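Local atomic coordinates of methyltransferase (Streptococcus mutans, PDB entry 2B78), a protein that probably transfers methyl groups from S-adenosyl-L-methionine to a substrate, possibly RNA, although its true target is not established. Residues F9-L14 / Y39-I44; F304-D309 / A329-A334; I291-F296 / H311-Q316; M336-F341 / L359-S364. One frame throughout, in Å; residues are numbered along the deposited sequence.

How the contacts relate
Following the chain from the N terminus, contact 1 comes first and is complete within the PUA-like region, where it brings helix 8-16 against the turn between strands 34-39 and 45-54. It stands apart from the others, its centre about 29 Å or more from theirs. The other three belong to the methyltransferase region. Contact 3 opens at 291-296, contact 2 at 304-309, and each closes after the other has opened, so the two cross; both use helix 306-319, one binding it to the end of strand 286-291 and the other to the end of strand 325-331. Contact 4 follows in series, joining helix 338-349 to edge strand 355-360, and touches contact 2 through Met336 and Phe341.

Contact 1 of 4, residues F9-L14 / Y39-I44; sequences FAEKKL and YSDADI
Ser40 OG, on the residue whose CB meets the carboxylate of Glu11, accepts two backbone N-H groups: Ala42 N at 3.2 Å, which makes an ST turn, and Ile44 N, also at 3.2 Å. The hydroxyl reaches both because its first torsion (chi1 67°) sets OG between the residue's own backbone N and carbonyl carbon, turned back over the chain that follows. Ser40 to Asp43 also form a type I beta turn, closed by Asp43 N to Ser40 O, so the hairpin end is pinned by side chain and backbone together. Glu11 comes to this turn with an extended chain and its CG trans to the backbone N (chi1 -169°). The carboxylate ends over the Ser40 methylene, with OE1 3.2 Å from Ser40 CB. A water sits between Glu11 OE1, 2.7 Å away, and Asp41 N, from which it accepts at 3.0 Å, and thus links helix to turn where no direct hydrogen bond does. Asp41 OD2 lies 4.1 Å from Glu11 OE1, and this closeness of like charges may raise the proton affinity of either acid. Within the PUA-like region the contact sets helix 8-16 against the turn joining antiparallel strands 34-39 and 45-54; Leu46, on the second of these, is touched by Glu11, Leu14 and Ser40 and carries the packing from the turn into the sheet.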
loop_
_atom_site.group_PDB
_atom_site.type_symbol
_atom_site.label_atom_id
_atom_site.label_comp_id
_atom_site.label_asym_id
_atom_site.label_seq_id
_atom_site.Cartn_x
_atom_site.Cartn_y
_atom_site.Cartn_z
ATOM N N PHE A 9 -22.651 15.562 -11.434
ATOM C CA PHE A 9 -21.856 14.358 -11.198
ATOM C C PHE A 9 -21.239 14.360 -9.799
ATOM O O PHE A 9 -21.302 13.362 -9.082
ATOM C CB PHE A 9 -20.739 14.236 -12.241
ATOM C CG PHE A 9 -20.342 12.816 -12.531
ATOM C CD1 PHE A 9 -21.183 11.986 -13.269
ATOM C CD2 PHE A 9 -19.145 12.298 -12.048
ATOM C CE1 PHE A 9 -20.837 10.659 -13.518
ATOM C CE2 PHE A 9 -18.787 10.974 -12.291
ATOM C CZ PHE A 9 -19.636 10.151 -13.027
ATOM N N ALA A 10 -20.626 15.474 -9.418
ATOM C CA ALA A 10 -20.020 15.579 -8.096
ATOM C C ALA A 10 -21.074 15.294 -7.032
ATOM O O ALA A 10 -20.803 14.626 -6.033
ATOM C CB ALA A 10 -19.436 16.980 -7.899
ATOM N N GLU A 11 -22.282 15.792 -7.266
ATOM C CA GLU A 11 -23.403 15.619 -6.343
ATOM C C GLU A 11 -23.799 14.155 -6.120
ATOM O O GLU A 11 -23.841 13.685 -4.985
ATOM C CB GLU A 11 -24.620 16.396 -6.862
ATOM C CG GLU A 11 -25.753 16.509 -5.861
ATOM C CD GLU A 11 -26.996 17.156 -6.448
ATOM O OE1 GLU A 11 -26.857 18.144 -7.196
ATOM O OE2 GLU A 11 -28.112 16.679 -6.152
ATOM N N LYS A 12 -24.097 13.435 -7.197
ATOM C CA LYS A 12 -24.498 12.041 -7.060
ATOM C C LYS A 12 -23.435 11.231 -6.322
ATOM O O LYS A 12 -23.759 10.361 -5.516
ATOM C CB LYS A 12 -24.795 11.419 -8.437
ATOM C CG LYS A 12 -23.623 11.398 -9.403
ATOM C CD LYS A 12 -24.064 11.074 -10.835
ATOM C CE LYS A 12 -23.956 9.589 -11.189
ATOM N NZ LYS A 12 -24.910 8.687 -10.477
ATOM N N LYS A 13 -22.164 11.520 -6.578
ATOM C CA LYS A 13 -21.098 10.792 -5.900
ATOM C C LYS A 13 -21.123 11.093 -4.408
ATOM O O LYS A 13 -21.044 10.180 -3.584
ATOM C CB LYS A 13 -19.738 11.153 -6.502
ATOM C CG LYS A 13 -19.546 10.590 -7.901
ATOM C CD LYS A 13 -18.277 11.092 -8.570
ATOM C CE LYS A 13 -17.034 10.448 -7.986
ATOM N NZ LYS A 13 -15.818 10.821 -8.763
ATOM N N LEU A 14 -21.243 12.371 -4.061
ATOM C CA LEU A 14 -21.300 12.766 -2.658
ATOM C C LEU A 14 -22.453 12.060 -1.969
ATOM O O LEU A 14 -22.279 11.481 -0.898
ATOM C CB LEU A 14 -21.474 14.284 -2.522
ATOM C CG LEU A 14 -20.221 15.136 -2.713
ATOM C CD1 LEU A 14 -20.593 16.617 -2.764
ATOM C CD2 LEU A 14 -19.246 14.852 -1.569
ATOM N N TYR A 39 -22.522 22.465 -1.707
ATOM C CA TYR A 39 -23.944 22.648 -1.993
ATOM C C TYR A 39 -24.269 22.199 -3.422
ATOM O O TYR A 39 -23.429 22.301 -4.318
ATOM C CB TYR A 39 -24.325 24.124 -1.843
ATOM C CG TYR A 39 -24.569 24.568 -0.420
ATOM C CD1 TYR A 39 -25.855 24.569 0.116
ATOM C CD2 TYR A 39 -23.514 24.982 0.396
ATOM C CE1 TYR A 39 -26.086 24.976 1.436
ATOM C CE2 TYR A 39 -23.735 25.386 1.712
ATOM C CZ TYR A 39 -25.023 25.380 2.223
ATOM O OH TYR A 39 -25.249 25.774 3.522
ATOM N N SER A 40 -25.489 21.711 -3.629
ATOM C CA SER A 40 -25.923 21.278 -4.958
ATOM C C SER A 40 -26.339 22.521 -5.741
ATOM O O SER A 40 -26.243 23.638 -5.227
ATOM C CB SER A 40 -27.123 20.337 -4.849
ATOM O OG SER A 40 -28.251 21.039 -4.363
ATOM N N ASP A 41 -26.800 22.325 -6.974
ATOM C CA ASP A 41 -27.238 23.433 -7.825
ATOM C C ASP A 41 -28.574 23.992 -7.352
ATOM O O ASP A 41 -28.990 25.077 -7.772
ATOM C CB ASP A 41 -27.360 22.978 -9.288
ATOM C CG ASP A 41 -28.151 21.689 -9.440
ATOM O OD1 ASP A 41 -29.223 21.565 -8.808
ATOM O OD2 ASP A 41 -27.705 20.797 -10.201
ATOM N N ALA A 42 -29.240 23.247 -6.476
ATOM C CA ALA A 42 -30.526 23.654 -5.925
ATOM C C ALA A 42 -30.314 24.315 -4.568
ATOM O O ALA A 42 -31.264 24.527 -3.812
ATOM C CB ALA A 42 -31.443 22.443 -5.780
ATOM N N ASP A 43 -29.059 24.628 -4.264
ATOM C CA ASP A 43 -28.702 25.275 -3.005
ATOM C C ASP A 43 -28.945 24.406 -1.780
ATOM O O ASP A 43 -29.218 24.921 -0.694
ATOM C CB ASP A 43 -29.470 26.587 -2.850
ATOM C CG ASP A 43 -29.140 27.582 -3.939
ATOM O OD1 ASP A 43 -27.948 27.931 -4.079
ATOM O OD2 ASP A 43 -30.073 28.015 -4.654
ATOM N N ILE A 44 -28.854 23.091 -1.952
ATOM C CA ILE A 44 -29.056 22.176 -0.836
ATOM C C ILE A 44 -27.702 21.798 -0.238
ATOM O O ILE A 44 -26.744 21.546 -0.966
ATOM C CB ILE A 44 -29.780 20.888 -1.277
ATOM C CG1 ILE A 44 -31.087 21.242 -1.997
ATOM C CG2 ILE A 44 -30.049 20.006 -0.069
ATOM C CD1 ILE A 44 -32.052 22.088 -1.183
HETATM O O HOH W 1 -25.545 20.097 -8.559
#

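Contact 2 of 4, residues F304-D309 / A329-A334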
loop_
_atom_site.group_PDB
_atom_site.type_symbol
_atom_site.label_atom_id
_atom_site.label_comp_id
_atom_site.label_asym_id
_atom_site.label_seq_id
_atom_site.Cartn_x
_atom_site.Cartn_y
_atom_site.Cartn_z
ATOM N N PHE A 304 8.764 2.550 -13.381
ATOM C CA PHE A 304 7.981 1.703 -14.279
ATOM C C PHE A 304 6.504 2.085 -14.450
ATOM O O PHE A 304 5.775 2.267 -13.469
ATOM C CB PHE A 304 8.095 0.248 -13.808
ATOM C CG PHE A 304 7.519 -0.748 -14.766
ATOM C CD1 PHE A 304 6.142 -0.923 -14.868
ATOM C CD2 PHE A 304 8.352 -1.499 -15.584
ATOM C CE1 PHE A 304 5.604 -1.831 -15.773
ATOM C CE2 PHE A 304 7.824 -2.411 -16.496
ATOM C CZ PHE A 304 6.446 -2.576 -16.589
ATOM N N SER A 305 6.073 2.200 -15.705
ATOM C CA SER A 305 4.688 2.541 -16.037
ATOM C C SER A 305 3.820 1.291 -16.090
ATOM O O SER A 305 3.848 0.549 -17.070
ATOM C CB SER A 305 4.619 3.243 -17.396
ATOM O OG SER A 305 3.272 3.353 -17.844
ATOM N N VAL A 306 3.049 1.059 -15.034
ATOM C CA VAL A 306 2.172 -0.104 -14.977
ATOM C C VAL A 306 1.097 -0.049 -16.055
ATOM O O VAL A 306 0.926 -0.989 -16.834
ATOM C CB VAL A 306 1.480 -0.206 -13.599
ATOM C CG1 VAL A 306 0.436 -1.318 -13.612
ATOM C CG2 VAL A 306 2.524 -0.474 -12.525
ATOM N N SER A 307 0.376 1.065 -16.090
ATOM C CA SER A 307 -0.702 1.253 -17.044
ATOM C C SER A 307 -0.284 0.997 -18.483
ATOM O O SER A 307 -1.099 0.558 -19.293
ATOM C CB SER A 307 -1.262 2.673 -16.923
ATOM O OG SER A 307 -0.271 3.638 -17.243
ATOM N N LYS A 308 0.987 1.243 -18.799
ATOM C CA LYS A 308 1.463 1.064 -20.167
ATOM C C LYS A 308 2.379 -0.121 -20.476
ATOM O O LYS A 308 2.238 -0.746 -21.527
ATOM C CB LYS A 308 2.164 2.345 -20.643
ATOM C CG LYS A 308 1.238 3.454 -21.125
ATOM C CD LYS A 308 0.221 3.882 -20.074
ATOM C CE LYS A 308 -0.686 4.980 -20.615
ATOM N NZ LYS A 308 -1.741 5.390 -19.644
ATOM N N ASP A 309 3.308 -0.433 -19.578
ATOM C CA ASP A 309 4.262 -1.509 -19.845
ATOM C C ASP A 309 4.148 -2.800 -19.041
ATOM O O ASP A 309 4.985 -3.696 -19.190
ATOM C CB ASP A 309 5.692 -0.981 -19.690
ATOM C CG ASP A 309 5.941 0.288 -20.476
ATOM O OD1 ASP A 309 5.365 0.432 -21.572
ATOM O OD2 ASP A 309 6.731 1.135 -19.998
ATOM N N ALA A 329 1.019 -11.636 -10.129
ATOM C CA ALA A 329 1.110 -10.275 -10.657
ATOM C C ALA A 329 0.485 -9.291 -9.691
ATOM O O ALA A 329 -0.742 -9.271 -9.496
ATOM C CB ALA A 329 0.407 -10.183 -12.021
ATOM N N SER A 330 1.338 -8.456 -9.108
ATOM C CA SER A 330 0.919 -7.469 -8.134
ATOM C C SER A 330 1.172 -6.030 -8.576
ATOM O O SER A 330 2.065 -5.749 -9.379
ATOM C CB SER A 330 1.642 -7.738 -6.809
ATOM O OG SER A 330 1.597 -6.616 -5.957
ATOM N N THR A 331 0.358 -5.118 -8.063
ATOM C CA THR A 331 0.511 -3.699 -8.368
ATOM C C THR A 331 -0.241 -2.903 -7.319
ATOM O O THR A 331 -1.295 -3.339 -6.842
ATOM C CB THR A 331 -0.049 -3.326 -9.770
ATOM O OG1 THR A 331 0.152 -1.923 -10.002
ATOM C CG2 THR A 331 -1.542 -3.622 -9.859
ATOM N N ASN A 332 0.313 -1.752 -6.946
ATOM C CA ASN A 332 -0.315 -0.870 -5.961
ATOM C C ASN A 332 -0.755 0.412 -6.657
ATOM O O ASN A 332 -1.077 1.402 -5.996
ATOM C CB ASN A 332 0.667 -0.502 -4.838
ATOM C CG ASN A 332 0.818 -1.593 -3.796
ATOM O OD1 ASN A 332 -0.165 -2.048 -3.205
ATOM N ND2 ASN A 332 2.055 -2.006 -3.548
ATOM N N ALA A 333 -0.766 0.389 -7.991
ATOM C CA ALA A 333 -1.152 1.558 -8.792
ATOM C C ALA A 333 -2.620 1.920 -8.606
ATOM O O ALA A 333 -3.504 1.215 -9.098
ATOM C CB ALA A 333 -0.871 1.298 -10.260
ATOM N N ALA A 334 -2.864 3.033 -7.911
ATOM C CA ALA A 334 -4.218 3.509 -7.619
ATOM C C ALA A 334 -4.960 3.990 -8.856
ATOM O O ALA A 334 -6.199 4.029 -8.876
ATOM C CB ALA A 334 -4.160 4.633 -6.584
#
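An ST turn at the end of strand 325-331, founded on Thr331, faces Val306 in the first turn of helix 306-319. Thr331 OG1 accepts from Ala333 N at 3.2 Å in a nearly straight bond (163°), where the chain leaves the strand and Ala333 comes round beside the threonine. Trans to its own backbone N (chi1 -179°), the same oxygen also rests against the fork of Val306, 3.7 Å from Val306 CG1 and 3.8 Å from Val306 CG2, so both methyls share the contact with one polar atom. Ala333 completes the buried patch from the turn, its CB 4.4 Å from Val306 CB. No hydrogen bond joins the two segments; packing alone does so, while each keeps its polar groups in order locally. On the helix side Ser305 is the N-cap: its OG accepts from Lys308 N at 3.3 Å, rather bent at 136°, and its carbonyl O takes Asp309 N at 2.7 Å. Met336 also lies on Val306, and Phe341 of helix 338-349 flanks Thr331. Strands 286-291 and 325-331 run parallel and adjacent, linked through helix 306-319, and the contact joins the start of that helix to the end of the second strand. This is the beta-alpha-beta crossover of a Rossmann-like methyltransferase, in a seven-stranded sheet whose order, 3-2-1-4-5-7-6, is the signature of class I enzymes.

Contact 3 of 4, residues I291-F296 / H311-Q316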
loop_
_atom_site.group_PDB
_atom_site.type_symbol
_atom_site.label_atom_id
_atom_site.label_comp_id
_atom_site.label_asym_id
_atom_site.label_seq_id
_atom_site.Cartn_x
_atom_site.Cartn_y
_atom_site.Cartn_z
ATOM N N ILE A 291 5.829 -10.630 -9.590
ATOM C CA ILE A 291 6.090 -9.354 -10.243
ATOM C C ILE A 291 5.374 -8.274 -9.433
ATOM O O ILE A 291 4.149 -8.311 -9.282
ATOM C CB ILE A 291 5.557 -9.395 -11.692
ATOM C CG1 ILE A 291 6.078 -10.661 -12.383
ATOM C CG2 ILE A 291 5.979 -8.140 -12.449
ATOM C CD1 ILE A 291 5.529 -10.892 -13.776
ATOM N N ASP A 292 6.133 -7.313 -8.915
ATOM C CA ASP A 292 5.543 -6.263 -8.095
ATOM C C ASP A 292 6.300 -4.941 -8.216
ATOM O O ASP A 292 6.963 -4.504 -7.275
ATOM C CB ASP A 292 5.519 -6.740 -6.637
ATOM C CG ASP A 292 4.813 -5.774 -5.708
ATOM O OD1 ASP A 292 3.744 -5.254 -6.085
ATOM O OD2 ASP A 292 5.328 -5.551 -4.589
ATOM N N PRO A 293 6.209 -4.284 -9.384
ATOM C CA PRO A 293 6.891 -3.007 -9.624
ATOM C C PRO A 293 6.409 -1.913 -8.673
ATOM O O PRO A 293 5.220 -1.815 -8.379
ATOM C CB PRO A 293 6.560 -2.709 -11.088
ATOM C CG PRO A 293 5.235 -3.373 -11.272
ATOM C CD PRO A 293 5.424 -4.686 -10.562
ATOM N N PRO A 294 7.335 -1.085 -8.171
ATOM C CA PRO A 294 7.050 0.018 -7.240
ATOM C C PRO A 294 6.030 1.016 -7.779
ATOM O O PRO A 294 6.066 1.382 -8.955
ATOM C CB PRO A 294 8.416 0.671 -7.045
ATOM C CG PRO A 294 9.382 -0.412 -7.360
ATOM C CD PRO A 294 8.757 -1.084 -8.551
ATOM N N SER A 295 5.123 1.461 -6.916
ATOM C CA SER A 295 4.118 2.431 -7.307
ATOM C C SER A 295 4.627 3.812 -6.905
ATOM O O SER A 295 3.960 4.826 -7.147
ATOM C CB SER A 295 2.787 2.145 -6.602
ATOM O OG SER A 295 2.350 0.802 -6.801
ATOM N N PHE A 296 5.807 3.836 -6.283
ATOM C CA PHE A 296 6.447 5.067 -5.811
ATOM C C PHE A 296 5.612 6.310 -6.067
ATOM O O PHE A 296 5.204 7.005 -5.130
ATOM C CB PHE A 296 7.815 5.240 -6.471
ATOM C CG PHE A 296 8.933 4.546 -5.754
ATOM C CD1 PHE A 296 9.701 3.582 -6.406
ATOM C CD2 PHE A 296 9.256 4.893 -4.444
ATOM C CE1 PHE A 296 10.787 2.964 -5.762
ATOM C CE2 PHE A 296 10.327 4.296 -3.792
ATOM C CZ PHE A 296 11.101 3.326 -4.452
ATOM N N HIS A 311 2.384 -5.322 -19.469
ATOM C CA HIS A 311 2.304 -6.487 -20.357
ATOM C C HIS A 311 3.679 -7.033 -20.717
ATOM O O HIS A 311 3.825 -8.216 -21.033
ATOM C CB HIS A 311 1.527 -6.157 -21.647
ATOM C CG HIS A 311 2.235 -5.201 -22.566
ATOM N ND1 HIS A 311 2.331 -3.849 -22.311
ATOM C CD2 HIS A 311 2.909 -5.413 -23.722
ATOM C CE1 HIS A 311 3.035 -3.270 -23.269
ATOM N NE2 HIS A 311 3.398 -4.197 -24.137
ATOM N N LYS A 312 4.693 -6.179 -20.664
ATOM C CA LYS A 312 6.047 -6.610 -20.998
ATOM C C LYS A 312 6.630 -7.499 -19.906
ATOM O O LYS A 312 7.397 -8.425 -20.190
ATOM C CB LYS A 312 6.943 -5.394 -21.200
ATOM C CG LYS A 312 6.574 -4.560 -22.415
ATOM C CD LYS A 312 7.468 -3.333 -22.513
ATOM C CE LYS A 312 8.920 -3.734 -22.689
ATOM N NZ LYS A 312 9.777 -2.543 -22.941
ATOM N N LEU A 313 6.274 -7.217 -18.652
ATOM C CA LEU A 313 6.777 -8.015 -17.536
ATOM C C LEU A 313 6.181 -9.417 -17.621
ATOM O O LEU A 313 6.865 -10.412 -17.395
ATOM C CB LEU A 313 6.394 -7.371 -16.202
ATOM C CG LEU A 313 6.871 -5.932 -16.024
ATOM C CD1 LEU A 313 6.377 -5.399 -14.678
ATOM C CD2 LEU A 313 8.393 -5.868 -16.114
ATOM N N ILE A 314 4.897 -9.485 -17.951
ATOM C CA ILE A 314 4.209 -10.759 -18.082
ATOM C C ILE A 314 4.750 -11.558 -19.264
ATOM O O ILE A 314 5.016 -12.756 -19.143
ATOM C CB ILE A 314 2.691 -10.537 -18.277
ATOM C CG1 ILE A 314 2.080 -9.964 -16.992
ATOM C CG2 ILE A 314 2.012 -11.849 -18.655
ATOM C CD1 ILE A 314 2.052 -10.950 -15.819
ATOM N N ARG A 315 4.924 -10.889 -20.402
ATOM C CA ARG A 315 5.424 -11.536 -21.614
ATOM C C ARG A 315 6.804 -12.132 -21.398
ATOM O O ARG A 315 7.033 -13.314 -21.669
ATOM C CB ARG A 315 5.479 -10.539 -22.776
ATOM C CG ARG A 315 5.940 -11.150 -24.117
ATOM C CD ARG A 315 5.893 -10.143 -25.269
ATOM N NE ARG A 315 4.543 -9.634 -25.503
ATOM C CZ ARG A 315 4.086 -8.469 -25.054
ATOM N NH1 ARG A 315 4.872 -7.663 -24.339
ATOM N NH2 ARG A 315 2.834 -8.112 -25.310
ATOM N N GLN A 316 7.727 -11.312 -20.916
ATOM C CA GLN A 316 9.080 -11.783 -20.688
ATOM C C GLN A 316 9.179 -12.771 -19.528
ATOM O O GLN A 316 10.008 -13.681 -19.551
ATOM C CB GLN A 316 10.005 -10.581 -20.510
ATOM C CG GLN A 316 10.129 -9.786 -21.815
ATOM C CD GLN A 316 11.230 -8.746 -21.783
ATOM O OE1 GLN A 316 12.312 -8.990 -21.243
ATOM N NE2 GLN A 316 10.969 -7.585 -22.381
#
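Leu313 CD1 meets Ile291, the last residue of the strand, and Pro293 in the loop just after it. Ile291 CG2 approaches to 3.6 Å from it, while Pro293 CG touches the same methyl at 4.1 Å, so a single leucine branch covers the bend where the chain leaves the strand. Ile291 works in two directions: its CG2 lies trans to the backbone N and is turned to Leu313, also meeting Leu313 CB at 3.9 Å, while CG1, anti to the carbonyl carbon (chi1 -50°), carries CD1 past the helix backbone. That CD1 meets Ile314 CD1 at 4.0 Å, the two isoleucine chains lying roughly at right angles. All four side chains are buried, and no hydrogen bond crosses between the segments.

A second shell holds these groups in place. Ile327 packs on both Ile291 and Ile314 from the neighbouring strand, and Phe304, Phe273 and Phe276 lie against Leu313. Ile291 is fixed by backbone hydrogen bonds to Ile328 and Ser330. Just beyond, Asp292 is held by Ser330 OG on OD1 and Gln199 NE2 on OD2; the Asp-Pro-Pro sequence here, at the end of the fourth strand, resembles motif IV of class I methyltransferases. The side chain of Leu313 is about 4 Å from that of Val272, which binds S-adenosyl-L-homocysteine in a structure of this protein, though none is bound here, so the packing backs onto the cofactor site. Helix 306-319 is thus set against strands 286-291 and 325-331 of the central sheet, with helix 272-281 along the side bearing Leu313 and helix 338-349 touching Ile314.

Contact 4 of 4, residues M336-F341 / L359-S364; sequences MTVSQF and LQQLPS
Val338 and Leu359 reach toward each other tip to tip, Val338 CG1 standing 3.9 Å from Leu359 CD2. The other branch of the valine is turned elsewhere: Val338 CG2 lies against the end of Gln361, 4.0 Å from Gln361 CD, where the extended glutamine chain passes across it at a slant. The fork of one valine is therefore shared between an aliphatic partner and the amide group of Gln361, two residues after Leu359. The split follows from the first torsion, chi1 164°, which sets CG1 trans to the backbone N and CG2 trans to the carbonyl carbon. Leu359 and Gln361 both point at the helix.

Val338 opens helix 338-349, and the residue before it fixes the helix end. Thr337 and Gln340 form a capping box: Gln340 N donates to Thr337 OG1 at 3.0 Å and 157°, and Thr337 N donates to Gln340 OE1, also at 3.0 Å, at 162°. Phe341 N closes the first helical turn on Thr337 O at 3.0 Å. Strand 379-384, the neighbour of strand 355-360 in the sheet, adds to the packing: its Lys379 touches both Val338 and Gln361, and its Phe381 touches Leu359; helix 338-349 thus packs onto this strand and onto edge strand 355-360 of the methyltransferase sheet. No hydrogen bond passes between the segments, and the three touching residues are all partly exposed. The join accordingly rests on dispersion between methyls and on contact between a valine methyl and the end of a glutamine, while polar order at the helix start is supplied by the capping box.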
loop_
_atom_site.group_PDB
_atom_site.type_symbol
_atom_site.label_atom_id
_atom_site.label_comp_id
_atom_site.label_asym_id
_atom_site.label_seq_id
_atom_site.Cartn_x
_atom_site.Cartn_y
_atom_site.Cartn_z
ATOM N N MET A 336 -4.886 2.482 -11.744
ATOM C CA MET A 336 -5.313 1.360 -12.582
ATOM C C MET A 336 -6.467 0.573 -11.965
ATOM O O MET A 336 -6.426 0.213 -10.786
ATOM C CB MET A 336 -4.156 0.389 -12.840
ATOM C CG MET A 336 -3.395 0.623 -14.137
ATOM S SD MET A 336 -2.801 -0.946 -14.815
ATOM C CE MET A 336 -3.680 -1.000 -16.369
ATOM N N THR A 337 -7.499 0.299 -12.758
ATOM C CA THR A 337 -8.623 -0.475 -12.255
ATOM C C THR A 337 -8.251 -1.952 -12.349
ATOM O O THR A 337 -7.255 -2.321 -12.988
ATOM C CB THR A 337 -9.910 -0.252 -13.087
ATOM O OG1 THR A 337 -9.709 -0.740 -14.421
ATOM C CG2 THR A 337 -10.267 1.226 -13.142
ATOM N N VAL A 338 -9.056 -2.794 -11.711
ATOM C CA VAL A 338 -8.830 -4.229 -11.741
ATOM C C VAL A 338 -8.909 -4.715 -13.187
ATOM O O VAL A 338 -8.100 -5.535 -13.609
ATOM C CB VAL A 338 -9.889 -4.979 -10.901
ATOM C CG1 VAL A 338 -9.894 -6.462 -11.254
ATOM C CG2 VAL A 338 -9.602 -4.787 -9.420
ATOM N N SER A 339 -9.887 -4.209 -13.940
ATOM C CA SER A 339 -10.053 -4.624 -15.330
ATOM C C SER A 339 -8.912 -4.128 -16.217
ATOM O O SER A 339 -8.463 -4.849 -17.110
ATOM C CB SER A 339 -11.411 -4.154 -15.882
ATOM O OG SER A 339 -11.558 -2.749 -15.803
ATOM N N GLN A 340 -8.449 -2.905 -15.983
ATOM C CA GLN A 340 -7.333 -2.351 -16.757
ATOM C C GLN A 340 -6.084 -3.188 -16.529
ATOM O O GLN A 340 -5.291 -3.419 -17.450
ATOM C CB GLN A 340 -7.022 -0.931 -16.319
ATOM C CG GLN A 340 -7.817 0.147 -17.014
ATOM C CD GLN A 340 -7.394 1.524 -16.555
ATOM O OE1 GLN A 340 -7.512 1.862 -15.370
ATOM N NE2 GLN A 340 -6.887 2.331 -17.485
ATOM N N PHE A 341 -5.907 -3.621 -15.284
ATOM C CA PHE A 341 -4.759 -4.428 -14.900
ATOM C C PHE A 341 -4.858 -5.780 -15.577
ATOM O O PHE A 341 -3.900 -6.255 -16.190
ATOM C CB PHE A 341 -4.722 -4.591 -13.373
ATOM C CG PHE A 341 -3.485 -5.291 -12.856
ATOM C CD1 PHE A 341 -2.238 -5.028 -13.408
ATOM C CD2 PHE A 341 -3.575 -6.200 -11.803
ATOM C CE1 PHE A 341 -1.094 -5.664 -12.922
ATOM C CE2 PHE A 341 -2.440 -6.840 -11.307
ATOM C CZ PHE A 341 -1.192 -6.570 -11.872
ATOM N N LEU A 359 -7.621 -13.400 -6.973
ATOM C CA LEU A 359 -7.383 -11.957 -6.970
ATOM C C LEU A 359 -7.484 -11.542 -5.510
ATOM O O LEU A 359 -8.487 -11.807 -4.851
ATOM C CB LEU A 359 -8.432 -11.187 -7.787
ATOM C CG LEU A 359 -8.498 -9.663 -7.572
ATOM C CD1 LEU A 359 -7.160 -9.005 -7.915
ATOM C CD2 LEU A 359 -9.598 -9.069 -8.435
ATOM N N GLN A 360 -6.429 -10.927 -4.990
ATOM C CA GLN A 360 -6.434 -10.469 -3.606
ATOM C C GLN A 360 -6.239 -8.967 -3.659
ATOM O O GLN A 360 -5.534 -8.452 -4.528
ATOM C CB GLN A 360 -5.284 -11.106 -2.811
ATOM C CG GLN A 360 -5.288 -12.628 -2.789
ATOM C CD GLN A 360 -4.025 -13.213 -2.171
ATOM O OE1 GLN A 360 -3.824 -13.155 -0.956
ATOM N NE2 GLN A 360 -3.163 -13.778 -3.012
ATOM N N GLN A 361 -6.877 -8.253 -2.747
ATOM C CA GLN A 361 -6.721 -6.810 -2.712
ATOM C C GLN A 361 -6.421 -6.388 -1.281
ATOM O O GLN A 361 -5.942 -7.204 -0.491
ATOM C CB GLN A 361 -7.968 -6.119 -3.276
ATOM C CG GLN A 361 -8.238 -6.520 -4.738
ATOM C CD GLN A 361 -9.109 -5.536 -5.495
ATOM O OE1 GLN A 361 -8.675 -4.428 -5.835
ATOM N NE2 GLN A 361 -10.344 -5.933 -5.769
ATOM N N LEU A 362 -6.692 -5.137 -0.938
ATOM C CA LEU A 362 -6.363 -4.656 0.401
ATOM C C LEU A 362 -6.969 -5.436 1.552
ATOM O O LEU A 362 -8.140 -5.833 1.516
ATOM C CB LEU A 362 -6.737 -3.176 0.550
ATOM C CG LEU A 362 -5.963 -2.168 -0.310
ATOM C CD1 LEU A 362 -6.532 -0.796 -0.060
ATOM C CD2 LEU A 362 -4.461 -2.200 0.011
ATOM N N PRO A 363 -6.160 -5.684 2.592
ATOM C CA PRO A 363 -6.595 -6.411 3.786
ATOM C C PRO A 363 -7.416 -5.443 4.649
ATOM O O PRO A 363 -7.301 -4.221 4.497
ATOM C CB PRO A 363 -5.272 -6.858 4.409
ATOM C CG PRO A 363 -4.348 -5.746 4.038
ATOM C CD PRO A 363 -4.696 -5.506 2.591
ATOM N N SER A 364 -8.250 -5.986 5.538
ATOM C CA SER A 364 -9.146 -5.185 6.377
ATOM C C SER A 364 -8.582 -3.976 7.123
ATOM O O SER A 364 -9.320 -3.006 7.379
ATOM C CB SER A 364 -9.850 -6.094 7.382
ATOM O OG SER A 364 -8.908 -6.644 8.277
#